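PDB 7O79: Poly(Beta-D-mannuronate) lyase from Pseudopedobacter saltans, which probably cleaves poly(beta-D-mannuronate), the mannuronate-rich part of alginate, as a polysaccharide lyase of family 6 built on a parallel beta-helix. Local coordinates for residues 118-123 and 132-137; 138-143 and 170-175. One frame throughout, in Å; residues are numbered along the deposited sequence.

Interaction 1: residues 118-123 and 132-137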
ATOM      1  N   TYR A 118       5.324  12.851   4.801  1.00 25.54           N
ATOM      2  CA  TYR A 118       5.421  11.397   4.840  1.00 24.27           C
ATOM      3  C   TYR A 118       6.264  10.959   6.031  1.00 24.39           C
ATOM      4  O   TYR A 118       7.022  11.738   6.610  1.00 25.25           O
ATOM      5  CB  TYR A 118       6.091  10.826   3.591  1.00 22.50           C
ATOM      6  CG  TYR A 118       5.471  11.114   2.257  1.00 24.49           C
ATOM      7  CD1 TYR A 118       5.830  12.244   1.538  1.00 23.39           C
ATOM      8  CD2 TYR A 118       4.561  10.226   1.683  1.00 24.12           C
ATOM      9  CE1 TYR A 118       5.280  12.504   0.295  1.00 23.67           C
ATOM     10  CE2 TYR A 118       4.005  10.478   0.435  1.00 22.26           C
ATOM     11  CZ  TYR A 118       4.367  11.613  -0.253  1.00 24.96           C
ATOM     12  OH  TYR A 118       3.821  11.867  -1.504  1.00 26.24           O
ATOM     13  N   TRP A 119       6.171   9.676   6.368  1.00 23.26           N
ATOM     14  CA  TRP A 119       7.180   9.142   7.268  1.00 23.19           C
ATOM     15  C   TRP A 119       8.314   8.480   6.493  1.00 25.05           C
ATOM     16  O   TRP A 119       9.487   8.643   6.853  1.00 22.96           O
ATOM     17  CB  TRP A 119       6.536   8.189   8.277  1.00 24.10           C
ATOM     18  CG  TRP A 119       6.008   8.958   9.475  1.00 25.09           C
ATOM     19  CD1 TRP A 119       5.843  10.309   9.563  1.00 25.94           C
ATOM     20  CD2 TRP A 119       5.580   8.421  10.726  1.00 23.37           C
ATOM     21  NE1 TRP A 119       5.345  10.649  10.793  1.00 24.56           N
ATOM     22  CE2 TRP A 119       5.171   9.504  11.527  1.00 25.92           C
ATOM     23  CE3 TRP A 119       5.500   7.126  11.246  1.00 25.51           C
ATOM     24  CZ2 TRP A 119       4.700   9.338  12.828  1.00 24.88           C
ATOM     25  CZ3 TRP A 119       5.017   6.959  12.541  1.00 26.88           C
ATOM     26  CH2 TRP A 119       4.633   8.064  13.319  1.00 26.52           C
ATOM     27  N   VAL A 120       8.003   7.804   5.386  1.00 21.41           N
ATOM     28  CA  VAL A 120       9.022   7.220   4.521  1.00 20.26           C
ATOM     29  C   VAL A 120       8.624   7.510   3.082  1.00 22.36           C
ATOM     30  O   VAL A 120       7.506   7.184   2.667  1.00 21.55           O
ATOM     31  CB  VAL A 120       9.173   5.691   4.741  1.00 19.25           C
ATOM     32  CG1 VAL A 120      10.236   5.130   3.824  1.00 23.59           C
ATOM     33  CG2 VAL A 120       9.495   5.369   6.201  1.00 23.29           C
ATOM     34  N   LEU A 121       9.532   8.103   2.313  1.00 19.12           N
ATOM     35  CA  LEU A 121       9.261   8.424   0.921  1.00 22.81           C
ATOM     36  C   LEU A 121      10.336   7.823   0.034  1.00 24.11           C
ATOM     37  O   LEU A 121      11.530   8.058   0.251  1.00 24.82           O
ATOM     38  CB  LEU A 121       9.179   9.941   0.696  1.00 23.44           C
ATOM     39  CG  LEU A 121       8.958  10.317  -0.772  1.00 24.48           C
ATOM     40  CD1 LEU A 121       7.631   9.810  -1.295  1.00 21.26           C
ATOM     41  CD2 LEU A 121       9.082  11.834  -0.995  1.00 26.11           C
ATOM     42  N   PHE A 122       9.916   7.042  -0.959  1.00 22.61           N
ATOM     43  CA  PHE A 122      10.845   6.467  -1.926  1.00 22.52           C
ATOM     44  C   PHE A 122      10.918   7.332  -3.176  1.00 23.72           C
ATOM     45  O   PHE A 122       9.888   7.658  -3.777  1.00 23.20           O
ATOM     46  CB  PHE A 122      10.433   5.044  -2.296  1.00 22.49           C
ATOM     47  CG  PHE A 122      10.653   4.070  -1.196  1.00 23.46           C
ATOM     48  CD1 PHE A 122      11.862   3.405  -1.100  1.00 23.30           C
ATOM     49  CD2 PHE A 122       9.660   3.808  -0.257  1.00 24.01           C
ATOM     50  CE1 PHE A 122      12.089   2.491  -0.085  1.00 23.15           C
ATOM     51  CE2 PHE A 122       9.893   2.884   0.766  1.00 22.60           C
ATOM     52  CZ  PHE A 122      11.105   2.242   0.854  1.00 21.17           C
ATOM     53  N   ARG A 123      12.140   7.659  -3.580  1.00 22.42           N
ATOM     54  CA  ARG A 123      12.371   8.528  -4.721  1.00 24.64           C
ATOM     55  C   ARG A 123      13.669   8.112  -5.423  1.00 24.22           C
ATOM     56  O   ARG A 123      14.565   8.920  -5.673  1.00 25.81           O
ATOM     57  CB  ARG A 123      12.396   9.977  -4.238  1.00 28.91           C
ATOM     58  CG  ARG A 123      12.326  10.993  -5.301  1.00 33.98           C
ATOM     59  CD  ARG A 123      12.297  12.367  -4.643  1.00 42.57           C
ATOM     60  NE  ARG A 123      12.850  13.386  -5.526  1.00 47.45           N
ATOM     61  CZ  ARG A 123      14.095  13.376  -6.008  1.00 49.19           C
ATOM     62  NH1 ARG A 123      14.958  12.406  -5.686  1.00 40.23           N
ATOM     63  NH2 ARG A 123      14.488  14.359  -6.808  1.00 56.53           N
ATOM     64  N   CYS A 132      11.339  -2.585  10.317  1.00 23.70           N
ATOM     65  CA  CYS A 132      11.106  -1.276  10.889  1.00 23.51           C
ATOM     66  C   CYS A 132       9.695  -1.214  11.459  1.00 24.93           C
ATOM     67  O   CYS A 132       8.803  -1.957  11.040  1.00 24.46           O
ATOM     68  CB  CYS A 132      11.341  -0.176   9.852  1.00 20.95           C
ATOM     69  SG  CYS A 132      13.077  -0.031   9.316  1.00 23.30           S
ATOM     70  N   SER A 133       9.500  -0.323  12.433  1.00 26.96           N
ATOM     71  CA  SER A 133       8.228  -0.183  13.137  1.00 24.31           C
ATOM     72  C   SER A 133       7.755   1.262  13.085  1.00 25.67           C
ATOM     73  O   SER A 133       8.550   2.194  13.217  1.00 23.47           O
ATOM     74  CB  SER A 133       8.320  -0.614  14.611  1.00 22.32           C
ATOM     75  OG  SER A 133       8.566  -1.996  14.731  1.00 29.52           O
ATOM     76  N   PHE A 134       6.444   1.431  12.930  1.00 24.90           N
ATOM     77  CA  PHE A 134       5.833   2.740  12.744  1.00 24.54           C
ATOM     78  C   PHE A 134       4.556   2.811  13.565  1.00 26.45           C
ATOM     79  O   PHE A 134       3.642   2.003  13.372  1.00 22.59           O
ATOM     80  CB  PHE A 134       5.558   2.996  11.256  1.00 20.97           C
ATOM     81  CG  PHE A 134       6.763   2.771  10.378  1.00 25.07           C
ATOM     82  CD1 PHE A 134       7.679   3.793  10.182  1.00 24.39           C
ATOM     83  CD2 PHE A 134       7.026   1.527   9.833  1.00 23.26           C
ATOM     84  CE1 PHE A 134       8.792   3.611   9.402  1.00 25.39           C
ATOM     85  CE2 PHE A 134       8.146   1.324   9.046  1.00 24.16           C
ATOM     86  CZ  PHE A 134       9.039   2.373   8.828  1.00 26.39           C
ATOM     87  N   LYS A 135       4.490   3.775  14.477  1.00 22.38           N
ATOM     88  CA  LYS A 135       3.376   3.848  15.411  1.00 27.05           C
ATOM     89  C   LYS A 135       2.898   5.283  15.591  1.00 25.90           C
ATOM     90  O   LYS A 135       3.693   6.170  15.917  1.00 26.80           O
ATOM     91  CB  LYS A 135       3.772   3.266  16.770  1.00 28.03           C
ATOM     92  CG  LYS A 135       2.611   3.313  17.758  1.00 32.47           C
ATOM     93  CD  LYS A 135       2.970   2.735  19.113  1.00 35.65           C
ATOM     94  CE  LYS A 135       1.750   2.716  20.029  1.00 40.58           C
ATOM     95  NZ  LYS A 135       1.316   4.099  20.355  1.00 46.37           N
ATOM     96  N   GLY A 136       1.602   5.510  15.387  1.00 24.70           N
ATOM     97  CA  GLY A 136       0.968   6.725  15.854  1.00 26.37           C
ATOM     98  C   GLY A 136       0.919   7.906  14.900  1.00 28.66           C
ATOM     99  O   GLY A 136       0.523   8.997  15.328  1.00 29.25           O
ATOM    100  N   LYS A 137       1.289   7.742  13.628  1.00 25.44           N
ATOM    101  CA  LYS A 137       1.240   8.883  12.718  1.00 24.97           C
ATOM    102  C   LYS A 137      -0.180   9.441  12.644  1.00 31.45           C
ATOM    103  O   LYS A 137      -1.151   8.692  12.477  1.00 26.02           O
ATOM    104  CB  LYS A 137       1.722   8.493  11.327  1.00 27.33           C
ATOM    105  CG  LYS A 137       1.835   9.687  10.391  1.00 23.28           C
ATOM    106  CD  LYS A 137       2.118   9.269   8.950  1.00 23.25           C
ATOM    107  CE  LYS A 137       2.819  10.379   8.212  1.00 22.40           C
ATOM    108  NZ  LYS A 137       1.817  11.333   7.609  1.00 23.27           N
TER

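Interaction 2: residues 138-143 and 170-175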
ATOM      1  N   ASN A 138      -0.312  10.764  12.786  1.00 28.47           N
ATOM      2  CA  ASN A 138      -1.641  11.340  12.920  1.00 27.60           C
ATOM      3  C   ASN A 138      -1.878  12.550  12.023  1.00 28.69           C
ATOM      4  O   ASN A 138      -2.931  13.187  12.140  1.00 31.68           O
ATOM      5  CB  ASN A 138      -1.923  11.680  14.391  1.00 28.33           C
ATOM      6  CG  ASN A 138      -1.157  12.903  14.889  1.00 33.24           C
ATOM      7  OD1 ASN A 138      -0.363  13.501  14.166  1.00 29.88           O
ATOM      8  ND2 ASN A 138      -1.434  13.299  16.127  1.00 27.90           N
ATOM      9  N   ASN A 139      -0.965  12.859  11.107  1.00 27.09           N
ATOM     10  CA  ASN A 139      -1.083  14.016  10.227  1.00 25.63           C
ATOM     11  C   ASN A 139      -1.292  13.581   8.780  1.00 27.94           C
ATOM     12  O   ASN A 139      -1.198  12.399   8.431  1.00 28.90           O
ATOM     13  CB  ASN A 139       0.160  14.909  10.322  1.00 29.85           C
ATOM     14  CG  ASN A 139       1.444  14.177   9.921  1.00 28.29           C
ATOM     15  OD1 ASN A 139       1.537  12.954  10.036  1.00 27.06           O
ATOM     16  ND2 ASN A 139       2.426  14.928   9.434  1.00 25.45           N
ATOM     17  N   MET A 140      -1.557  14.576   7.936  1.00 25.78           N
ATOM     18  CA  MET A 140      -1.746  14.376   6.509  1.00 27.26           C
ATOM     19  C   MET A 140      -0.492  13.765   5.877  1.00 24.67           C
ATOM     20  O   MET A 140       0.603  13.830   6.436  1.00 25.32           O
ATOM     21  CB  MET A 140      -2.082  15.713   5.837  1.00 26.99           C
ATOM     22  CG  MET A 140      -3.520  16.242   6.048  1.00 31.20           C
ATOM     23  SD  MET A 140      -4.851  15.007   6.195  1.00 29.79           S
ATOM     24  CE  MET A 140      -4.974  14.425   4.516  1.00 29.99           C
ATOM     25  N   GLN A 141      -0.678  13.158   4.678  1.00 25.45           N
ATOM     26  CA  GLN A 141       0.317  12.476   3.835  1.00 26.03           C
ATOM     27  C   GLN A 141       0.404  10.995   4.176  1.00 24.52           C
ATOM     28  O   GLN A 141       0.297  10.606   5.344  1.00 23.07           O
ATOM     29  CB  GLN A 141       1.696  13.140   3.929  1.00 22.75           C
ATOM     30  CG  GLN A 141       1.686  14.516   3.303  1.00 28.51           C
ATOM     31  CD  GLN A 141       1.473  14.430   1.807  1.00 33.33           C
ATOM     32  OE1 GLN A 141       0.392  14.707   1.302  1.00 37.34           O
ATOM     33  NE2 GLN A 141       2.565  14.213   1.079  1.00 33.93           N
ATOM     34  N   PRO A 142       0.577  10.146   3.172  1.00 23.84           N
ATOM     35  CA  PRO A 142       0.744   8.712   3.437  1.00 22.57           C
ATOM     36  C   PRO A 142       1.903   8.456   4.394  1.00 24.20           C
ATOM     37  O   PRO A 142       2.856   9.237   4.482  1.00 26.41           O
ATOM     38  CB  PRO A 142       1.023   8.120   2.051  1.00 23.71           C
ATOM     39  CG  PRO A 142       0.499   9.120   1.069  1.00 24.15           C
ATOM     40  CD  PRO A 142       0.578  10.480   1.740  1.00 24.86           C
ATOM     41  N   LEU A 143       1.798   7.358   5.142  1.00 21.27           N
ATOM     42  CA  LEU A 143       2.918   6.944   5.978  1.00 23.13           C
ATOM     43  C   LEU A 143       4.118   6.564   5.108  1.00 23.21           C
ATOM     44  O   LEU A 143       5.244   7.042   5.320  1.00 22.27           O
ATOM     45  CB  LEU A 143       2.478   5.785   6.877  1.00 23.17           C
ATOM     46  CG  LEU A 143       3.327   5.514   8.117  1.00 20.78           C
ATOM     47  CD1 LEU A 143       2.483   4.904   9.229  1.00 21.99           C
ATOM     48  CD2 LEU A 143       4.514   4.616   7.790  1.00 22.43           C
ATOM     49  N   ASN A 170      -8.796  11.735   3.226  1.00 28.50           N
ATOM     50  CA  ASN A 170      -8.074  11.220   2.069  1.00 30.73           C
ATOM     51  C   ASN A 170      -6.661  11.792   1.998  1.00 30.85           C
ATOM     52  O   ASN A 170      -6.456  13.006   2.088  1.00 26.75           O
ATOM     53  CB  ASN A 170      -8.831  11.554   0.785  1.00 29.16           C
ATOM     54  CG  ASN A 170      -8.456  10.637  -0.352  1.00 31.23           C
ATOM     55  OD1 ASN A 170      -8.303   9.435  -0.166  1.00 37.55           O
ATOM     56  ND2 ASN A 170      -8.288  11.200  -1.534  1.00 34.42           N
ATOM     57  N   GLY A 171      -5.686  10.910   1.809  1.00 28.00           N
ATOM     58  CA  GLY A 171      -4.302  11.299   1.915  1.00 23.82           C
ATOM     59  C   GLY A 171      -3.633  10.854   3.187  1.00 24.70           C
ATOM     60  O   GLY A 171      -2.517  11.293   3.457  1.00 26.56           O
ATOM     61  N   ARG A 172      -4.271   9.992   3.973  1.00 23.01           N
ATOM     62  CA  ARG A 172      -3.648   9.355   5.131  1.00 24.04           C
ATOM     63  C   ARG A 172      -3.600   7.837   4.953  1.00 23.21           C
ATOM     64  O   ARG A 172      -3.906   7.071   5.870  1.00 26.62           O
ATOM     65  CB  ARG A 172      -4.368   9.750   6.422  1.00 24.84           C
ATOM     66  CG  ARG A 172      -4.274  11.255   6.714  1.00 23.26           C
ATOM     67  CD  ARG A 172      -4.771  11.567   8.130  1.00 26.63           C
ATOM     68  NE  ARG A 172      -3.944  10.857   9.096  1.00 24.60           N
ATOM     69  CZ  ARG A 172      -4.417  10.052  10.036  1.00 26.66           C
ATOM     70  NH1 ARG A 172      -5.730   9.859  10.139  1.00 26.56           N
ATOM     71  NH2 ARG A 172      -3.575   9.421  10.856  1.00 26.07           N
ATOM     72  N   GLU A 173      -3.254   7.393   3.743  1.00 22.77           N
ATOM     73  CA  GLU A 173      -3.007   5.984   3.476  1.00 22.06           C
ATOM     74  C   GLU A 173      -1.802   5.506   4.275  1.00 23.29           C
ATOM     75  O   GLU A 173      -0.976   6.300   4.740  1.00 22.92           O
ATOM     76  CB  GLU A 173      -2.744   5.754   1.980  1.00 22.76           C
ATOM     77  CG  GLU A 173      -3.855   6.244   1.052  1.00 23.09           C
ATOM     78  CD  GLU A 173      -3.699   7.692   0.622  1.00 25.25           C
ATOM     79  OE1 GLU A 173      -4.311   8.066  -0.402  1.00 22.96           O
ATOM     80  OE2 GLU A 173      -2.970   8.456   1.302  1.00 24.70           O
ATOM     81  N   ILE A 174      -1.691   4.188   4.433  1.00 21.95           N
ATOM     82  CA  ILE A 174      -0.432   3.676   4.976  1.00 20.04           C
ATOM     83  C   ILE A 174       0.623   3.597   3.875  1.00 22.35           C
ATOM     84  O   ILE A 174       1.790   3.955   4.091  1.00 22.32           O
ATOM     85  CB  ILE A 174      -0.641   2.322   5.674  1.00 20.29           C
ATOM     86  CG1 ILE A 174      -1.759   2.424   6.726  1.00 20.95           C
ATOM     87  CG2 ILE A 174       0.662   1.883   6.351  1.00 19.06           C
ATOM     88  CD1 ILE A 174      -1.661   3.669   7.649  1.00 18.57           C
ATOM     89  N   PHE A 175       0.222   3.161   2.676  1.00 18.38           N
ATOM     90  CA  PHE A 175       1.067   3.099   1.487  1.00 19.07           C
ATOM     91  C   PHE A 175       0.334   3.772   0.332  1.00 19.64           C
ATOM     92  O   PHE A 175      -0.832   3.455   0.082  1.00 21.04           O
ATOM     93  CB  PHE A 175       1.368   1.644   1.083  1.00 19.74           C
ATOM     94  CG  PHE A 175       2.384   0.932   1.953  1.00 17.44           C
ATOM     95  CD1 PHE A 175       1.998   0.300   3.128  1.00 21.24           C
ATOM     96  CD2 PHE A 175       3.710   0.828   1.543  1.00 22.25           C
ATOM     97  CE1 PHE A 175       2.938  -0.390   3.919  1.00 21.39           C
ATOM     98  CE2 PHE A 175       4.659   0.126   2.314  1.00 19.46           C
ATOM     99  CZ  PHE A 175       4.264  -0.485   3.498  1.00 17.76           C
TER
HETATM  100  O   HOH W   1      -1.222   9.691   9.105  1.00 25.95           O
HETATM  101  O   HOH W   2      -0.997   8.531   6.732  1.00 25.19           O

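Interaction 1: residues 118-123 and 132-137
Trp-119 and Lys-137 lie where the two backbones come nearest, yet their CA atoms are still 8.1 Å apart, too far for strand pairing. Segment 118-123 turns a corner at Trp-119 and Val-120, whereas 132-137 runs as a strand through 133-135 and leaves it at Gly-136, so the gap is bridged by side chains, which meet each other and the backbone of 135-136. The Trp-119 indole and the Lys-137 side chain run past each other in opposite directions. Lys-137 keeps CG anti to its backbone N (chi1 -174°), which lays its methylenes along one indole face: CB stands 3.5 Å from the centroid of the six-membered ring, 13° off the normal, a CH-pi contact, and CE reaches Trp-119 CD1 at 3.3 Å. The ammonium bends off at the end of the chain; at 5.0 Å from the centroid of the five-membered ring, Lys-137 NZ offers at most a weak cation-pi attraction, and its hydrogen bonds go to Gln-141 O, Tyr-117 O and Asn-139 OD1. At the indole edge, CH2 of Trp-119 abuts Lys-135 O at 3.3 Å, while CE3 of Trp-119 lies near the plane of the Phe-134 ring, 4.1 Å from CD1. Val-120 crosses that phenyl at about a right angle, its CG2 3.7 Å from Phe-134 CE1. With an alanine in place of Trp-119, the Lys-137 methylenes would probably lose the surface they lie on and the Phe-134 edge its neighbour, opening a gap in this buried layer. Aromatic and aliphatic side chains packed inside a coil corner in this way are characteristic of the right-handed parallel beta-helix of the pectate lyase-like superfamily.

Interaction 2: residues 138-143 and 170-175
Arg-172 reaches along the 138-140 loop and turns its guanidinium edge to Asn-139 O and one face to Asn-138 O. NE donates to Asn-139 O at 3.2 Å, with the oxygen only 11° out of the guanidinium plane; seen from the acceptor, the donor sits well above the carbonyl plane. Asn-138 O lies 3.7 Å above the guanidinium, displaced from the centre of the group, and a water that donates to Asn-139 O accepts from Arg-172 NH2. A bend at chi3 (61°) swings the group round to these carbonyls, while NH1 bonds Pro-165 O. Met-140 crosses the arginine chain at about a right angle, its SD 3.8 Å from Arg-172 CG. These are loops from successive coils of the parallel beta-helix, each leading into the next strand of one face, 144-146 and 175-177. The backbones run close from Gln-141 on: its N makes a weak bond to Gly-171 O at 2.9 Å, and Leu-143 N a straighter one to Glu-173 O at 3.0 Å (160°). A second water donates to both Gln-141 O and Glu-173 O. The Pro-142 ring and the Glu-173 side chain extend alongside one another in the same sense, with Pro-142 CG 3.5 Å from Glu-173 OE2. Leu-143 faces the opposite backbone, its CB 3.4 Å from Ile-174 O.

Interaction 1 is a buried contact within the coil, joining strands 118-122 and 128-135 by side-chain packing around an indole. Interaction 2, only partly buried, stacks the loops of successive coils and relies on backbone carbonyls, a guanidinium and two waters, with exposed Asn-170 at its margin. Their centres lie 10 Å apart, and segment 138-143 follows directly on 132-137. Leu-143 O links them, probably accepting from both Trp-119 N (3.0 Å) and Val-120 N (2.9 Å), which stacks the 118-123 corner on the next coil just as Leu-143 N bonds the one after. Lys-137 spans both, its methylenes in the packing of interaction 1 and its ammonium in the loop of interaction 2.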